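Local coordinates for D-isomer specific 2-hydroxyacid dehydrogenase family protein (PDB 5TX7), which probably catalyses the NAD-dependent interconversion of D-2-hydroxyacids and 2-oxoacids, as other members of its dehydrogenase family do, at residues L61-T75 / A84-Y98. Numbering follows the deposited sequence.
Sequences LQALPGLRFVSVLAT and AAGVLGIPVSNVPGY
Val70 and Val92 pair in parallel at the edge of a five-stranded sheet, where strand 69-72, helix 82-87 and strand 92-93 form a beta-alpha-beta unit. The register follows from three backbone bonds: Val70 N donates to Pro91 O (3.2 Å), Ser93 N to Val70 O (2.9 Å) and Val72 N to Ser93 O (2.7 Å), each nearly straight at hydrogen.

Val70 and Val72 share one face of this pair with Val92. Val70 CG2 meets Ile90 CG2, and Val72 CG2 meets Val92 CG1 at 3.9 Å, both pairs of side chains crossing at a slant. On the face bearing Ser71 and Ser93, the Phe69 and Pro91 side chains cross at about a right angle, Phe69 CD1 meeting Pro91 CB. With CG anti to the backbone N (chi1 -178°), the Phe69 ring presents an edge to Ser93 OG, which is 3.4 Å from Phe69 CZ and lies in the ring plane. That hydroxyl bonds to Val315 O, while Phe309 stacks on the Phe69 ring.

The sheet order 2-1-3-4-5, with all strands parallel, marks a flavodoxin-like domain, consistent with the substrate-binding domain of this dehydrogenase family; strand 92-93 is outermost within the chain. Helices 58-62 and 82-87 meet through Leu61, whose CB touches Leu88 CD1 at 3.6 Å and whose CD1 reaches Ala84 and Ala85. Gly89, at positive phi, ends the second helix in a Schellman motif, and a water joins its carbonyl to Arg68 O.

Beyond the strands, Val95 N donates to Ala74 O. Thr75 is gripped twice: Asn94 ND2 reaches a lone pair of Thr75 O (2.8 Å) in the carbonyl plane, and Thr75 OG1 donates to Val95 O (3.0 Å), 24° off that carbonyl's plane. Another water donates to Leu73 O and also hydrogen-bonds Tyr98 OH.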
loop_
_atom_site.group_PDB
_atom_site.type_symbol
_atom_site.label_atom_id
_atom_site.label_comp_id
_atom_site.label_asym_id
_atom_site.label_seq_id
_atom_site.Cartn_x
_atom_site.Cartn_y
_atom_site.Cartn_z
ATOM N N LEU A 61 28.786 8.678 30.853
ATOM C CA LEU A 61 28.371 10.049 31.187
ATOM C C LEU A 61 29.345 10.753 32.149
ATOM O O LEU A 61 29.673 11.905 31.953
ATOM C CB LEU A 61 26.950 10.065 31.767
ATOM C CG LEU A 61 25.799 9.606 30.852
ATOM C CD1 LEU A 61 24.577 9.153 31.665
ATOM C CD2 LEU A 61 25.405 10.637 29.807
ATOM N N GLN A 62 29.813 10.056 33.171
ATOM C CA GLN A 62 30.854 10.599 34.078
ATOM C C GLN A 62 32.242 10.778 33.451
ATOM O O GLN A 62 33.043 11.573 33.937
ATOM C CB GLN A 62 30.997 9.725 35.320
ATOM C CG GLN A 62 29.820 9.851 36.248
ATOM C CD GLN A 62 30.108 9.184 37.545
ATOM O OE1 GLN A 62 30.383 7.990 37.578
ATOM N NE2 GLN A 62 30.073 9.953 38.629
ATOM N N ALA A 63 32.529 10.034 32.388
ATOM C CA ALA A 63 33.786 10.178 31.621
ATOM C C ALA A 63 33.695 11.286 30.564
ATOM O O ALA A 63 34.648 11.508 29.814
ATOM C CB ALA A 63 34.159 8.861 30.963
ATOM N N LEU A 64 32.559 12.004 30.523
ATOM C CA LEU A 64 32.365 13.151 29.641
ATOM C C LEU A 64 31.942 14.379 30.465
ATOM O O LEU A 64 30.810 14.833 30.371
ATOM C CB LEU A 64 31.303 12.796 28.599
ATOM C CG LEU A 64 31.583 11.601 27.690
ATOM C CD1 LEU A 64 30.330 11.250 26.902
ATOM C CD2 LEU A 64 32.740 11.855 26.745
ATOM N N PRO A 65 32.853 14.929 31.288
ATOM C CA PRO A 65 32.471 16.045 32.157
ATOM C C PRO A 65 32.068 17.312 31.393
ATOM O O PRO A 65 31.349 18.154 31.932
ATOM C CB PRO A 65 33.734 16.301 32.992
ATOM C CG PRO A 65 34.660 15.176 32.700
ATOM C CD PRO A 65 34.302 14.681 31.347
ATOM N N GLY A 66 32.529 17.444 30.151
ATOM C CA GLY A 66 32.085 18.519 29.278
ATOM C C GLY A 66 30.652 18.417 28.801
ATOM O O GLY A 66 30.093 19.407 28.354
ATOM N N LEU A 67 30.053 17.234 28.887
ATOM C CA LEU A 67 28.741 16.978 28.295
ATOM C C LEU A 67 27.654 17.735 29.036
ATOM O O LEU A 67 27.472 17.548 30.230
ATOM C CB LEU A 67 28.437 15.474 28.298
ATOM C CG LEU A 67 27.125 14.992 27.662
ATOM C CD1 LEU A 67 27.008 15.506 26.241
ATOM C CD2 LEU A 67 27.060 13.479 27.706
ATOM N N ARG A 68 26.948 18.606 28.321
ATOM C CA ARG A 68 25.884 19.420 28.901
ATOM C C ARG A 68 24.476 19.056 28.441
ATOM O O ARG A 68 23.531 19.386 29.144
ATOM C CB ARG A 68 26.161 20.903 28.649
ATOM C CG ARG A 68 27.534 21.390 29.112
ATOM C CD ARG A 68 27.977 20.869 30.488
ATOM N NE ARG A 68 29.254 21.448 30.906
ATOM C CZ ARG A 68 29.831 21.295 32.099
ATOM N NH1 ARG A 68 29.253 20.560 33.052
ATOM N NH2 ARG A 68 30.997 21.908 32.349
ATOM N N PHE A 69 24.320 18.356 27.312
ATOM C CA PHE A 69 22.984 18.047 26.777
ATOM C C PHE A 69 22.972 16.845 25.841
ATOM O O PHE A 69 23.808 16.739 24.938
ATOM C CB PHE A 69 22.422 19.272 26.042
ATOM C CG PHE A 69 21.036 19.076 25.488
ATOM C CD1 PHE A 69 19.979 18.710 26.320
ATOM C CD2 PHE A 69 20.770 19.285 24.135
ATOM C CE1 PHE A 69 18.698 18.544 25.814
ATOM C CE2 PHE A 69 19.485 19.110 23.644
ATOM C CZ PHE A 69 18.457 18.741 24.478
ATOM N N VAL A 70 22.016 15.945 26.057
ATOM C CA VAL A 70 21.821 14.810 25.154
ATOM C C VAL A 70 20.466 14.906 24.459
ATOM O O VAL A 70 19.435 15.085 25.118
ATOM C CB VAL A 70 21.932 13.483 25.902
ATOM C CG1 VAL A 70 21.685 12.310 24.950
ATOM C CG2 VAL A 70 23.307 13.381 26.557
ATOM N N SER A 71 20.467 14.823 23.134
ATOM C CA SER A 71 19.212 14.689 22.405
ATOM C C SER A 71 19.180 13.326 21.716
ATOM O O SER A 71 20.133 12.943 21.033
ATOM C CB SER A 71 19.018 15.822 21.398
ATOM O OG SER A 71 17.636 15.951 21.068
ATOM N N VAL A 72 18.086 12.601 21.924
ATOM C CA VAL A 72 17.919 11.272 21.376
ATOM C C VAL A 72 17.116 11.356 20.086
ATOM O O VAL A 72 16.031 11.952 20.062
ATOM C CB VAL A 72 17.206 10.349 22.372
ATOM C CG1 VAL A 72 17.033 8.949 21.785
ATOM C CG2 VAL A 72 17.987 10.296 23.674
ATOM N N LEU A 73 17.637 10.705 19.044
ATOM C CA LEU A 73 17.107 10.774 17.681
ATOM C C LEU A 73 16.058 9.686 17.477
ATOM O O LEU A 73 16.156 8.843 16.579
ATOM C CB LEU A 73 18.247 10.632 16.662
ATOM C CG LEU A 73 19.432 11.594 16.779
ATOM C CD1 LEU A 73 20.589 11.136 15.897
ATOM C CD2 LEU A 73 19.006 13.006 16.428
ATOM N N ALA A 74 15.035 9.747 18.315
ATOM C CA ALA A 74 14.016 8.720 18.428
ATOM C C ALA A 74 13.005 9.176 19.470
ATOM O O ALA A 74 13.228 10.146 20.175
ATOM C CB ALA A 74 14.641 7.384 18.856
ATOM N N THR A 75 11.902 8.459 19.555
ATOM C CA THR A 75 10.943 8.631 20.636
ATOM C C THR A 75 11.396 7.810 21.846
ATOM O O THR A 75 11.261 8.245 22.994
ATOM C CB THR A 75 9.543 8.177 20.192
ATOM O OG1 THR A 75 9.207 8.807 18.942
ATOM C CG2 THR A 75 8.508 8.554 21.239
ATOM N N ALA A 84 20.712 8.661 35.444
ATOM C CA ALA A 84 22.114 8.990 35.687
ATOM C C ALA A 84 22.477 10.348 35.086
ATOM O O ALA A 84 23.171 11.146 35.710
ATOM C CB ALA A 84 23.029 7.914 35.114
ATOM N N ALA A 85 22.006 10.598 33.870
ATOM C CA ALA A 85 22.188 11.906 33.240
ATOM C C ALA A 85 21.611 13.039 34.094
ATOM O O ALA A 85 22.258 14.080 34.262
ATOM C CB ALA A 85 21.585 11.917 31.839
ATOM N N GLY A 86 20.416 12.821 34.641
ATOM C CA GLY A 86 19.748 13.793 35.493
ATOM C C GLY A 86 20.578 14.200 36.696
ATOM O O GLY A 86 20.833 15.402 36.905
ATOM N N VAL A 87 21.044 13.208 37.459
ATOM C CA VAL A 87 21.784 13.469 38.703
ATOM C C VAL A 87 23.114 14.197 38.447
ATOM O O VAL A 87 23.563 14.984 39.286
ATOM C CB VAL A 87 21.978 12.193 39.588
ATOM C CG1 VAL A 87 20.634 11.530 39.904
ATOM C CG2 VAL A 87 22.924 11.174 38.968
ATOM N N LEU A 88 23.712 13.945 37.279
ATOM C CA LEU A 88 24.873 14.700 36.783
ATOM C C LEU A 88 24.509 16.069 36.171
ATOM O O LEU A 88 25.396 16.796 35.709
ATOM C CB LEU A 88 25.639 13.869 35.731
ATOM C CG LEU A 88 26.219 12.511 36.130
ATOM C CD1 LEU A 88 26.772 11.808 34.892
ATOM C CD2 LEU A 88 27.299 12.651 37.185
ATOM N N GLY A 89 23.223 16.412 36.150
ATOM C CA GLY A 89 22.749 17.706 35.653
ATOM C C GLY A 89 22.695 17.831 34.146
ATOM O O GLY A 89 22.850 18.924 33.618
ATOM N N ILE A 90 22.450 16.715 33.455
ATOM C CA ILE A 90 22.379 16.672 31.994
ATOM C C ILE A 90 20.932 16.405 31.581
ATOM O O ILE A 90 20.454 15.292 31.748
ATOM C CB ILE A 90 23.296 15.557 31.431
ATOM C CG1 ILE A 90 24.764 15.830 31.811
ATOM C CG2 ILE A 90 23.168 15.457 29.902
ATOM C CD1 ILE A 90 25.664 14.629 31.674
ATOM N N PRO A 91 20.223 17.421 31.051
ATOM C CA PRO A 91 18.905 17.172 30.453
ATOM C C PRO A 91 19.001 16.230 29.264
ATOM O O PRO A 91 19.950 16.327 28.486
ATOM C CB PRO A 91 18.455 18.555 29.969
ATOM C CG PRO A 91 19.328 19.550 30.656
ATOM C CD PRO A 91 20.612 18.845 30.971
ATOM N N VAL A 92 18.037 15.327 29.130
ATOM C CA VAL A 92 17.954 14.435 27.977
ATOM C C VAL A 92 16.627 14.710 27.299
ATOM O O VAL A 92 15.570 14.621 27.938
ATOM C CB VAL A 92 18.039 12.942 28.360
ATOM C CG1 VAL A 92 18.008 12.068 27.123
ATOM C CG2 VAL A 92 19.317 12.667 29.130
ATOM N N SER A 93 16.685 15.039 26.013
ATOM C CA SER A 93 15.475 15.236 25.228
ATOM C C SER A 93 15.280 14.121 24.193
ATOM O O SER A 93 16.265 13.547 23.695
ATOM C CB SER A 93 15.523 16.595 24.533
ATOM O OG SER A 93 15.442 17.651 25.471
ATOM N N ASN A 94 14.013 13.834 23.872
ATOM C CA ASN A 94 13.676 12.951 22.739
ATOM C C ASN A 94 12.850 13.704 21.703
ATOM O O ASN A 94 12.704 14.920 21.808
ATOM C CB ASN A 94 12.975 11.671 23.237
ATOM C CG ASN A 94 11.564 11.911 23.733
ATOM O OD1 ASN A 94 11.118 13.058 23.924
ATOM N ND2 ASN A 94 10.852 10.819 23.960
ATOM N N VAL A 95 12.340 12.988 20.701
ATOM C CA VAL A 95 11.450 13.553 19.700
ATOM C C VAL A 95 10.210 12.667 19.552
ATOM O O VAL A 95 10.268 11.634 18.872
ATOM C CB VAL A 95 12.141 13.650 18.329
ATOM C CG1 VAL A 95 11.230 14.359 17.330
ATOM C CG2 VAL A 95 13.497 14.350 18.444
ATOM N N PRO A 96 9.089 13.046 20.184
ATOM C CA PRO A 96 7.835 12.322 19.923
ATOM C C PRO A 96 7.147 12.798 18.641
ATOM O O PRO A 96 7.378 13.923 18.199
ATOM C CB PRO A 96 6.982 12.637 21.155
ATOM C CG PRO A 96 7.471 13.968 21.617
ATOM C CD PRO A 96 8.918 14.112 21.185
ATOM N N GLY A 97 6.344 11.927 18.036
ATOM C CA GLY A 97 5.468 12.304 16.922
ATOM C C GLY A 97 6.046 12.437 15.517
ATOM O O GLY A 97 5.286 12.608 14.566
ATOM N N TYR A 98 7.364 12.345 15.369
ATOM C CA TYR A 98 8.014 12.526 14.062
ATOM C C TYR A 98 7.563 11.505 12.999
ATOM O O TYR A 98 7.573 11.813 11.812
ATOM C CB TYR A 98 9.560 12.473 14.194
ATOM C CG TYR A 98 10.120 11.071 14.429
ATOM C CD1 TYR A 98 10.464 10.241 13.368
ATOM C CD2 TYR A 98 10.342 10.614 15.717
ATOM C CE1 TYR A 98 10.971 8.963 13.593
ATOM C CE2 TYR A 98 10.846 9.350 15.970
ATOM C CZ TYR A 98 11.152 8.520 14.898
ATOM O OH TYR A 98 11.639 7.254 15.125
HETATM O O HOH W 1 24.045 20.636 31.660
HETATM O O HOH W 2 14.845 6.992 14.922
HETATM O O HOH W 3 11.353 6.214 17.430
#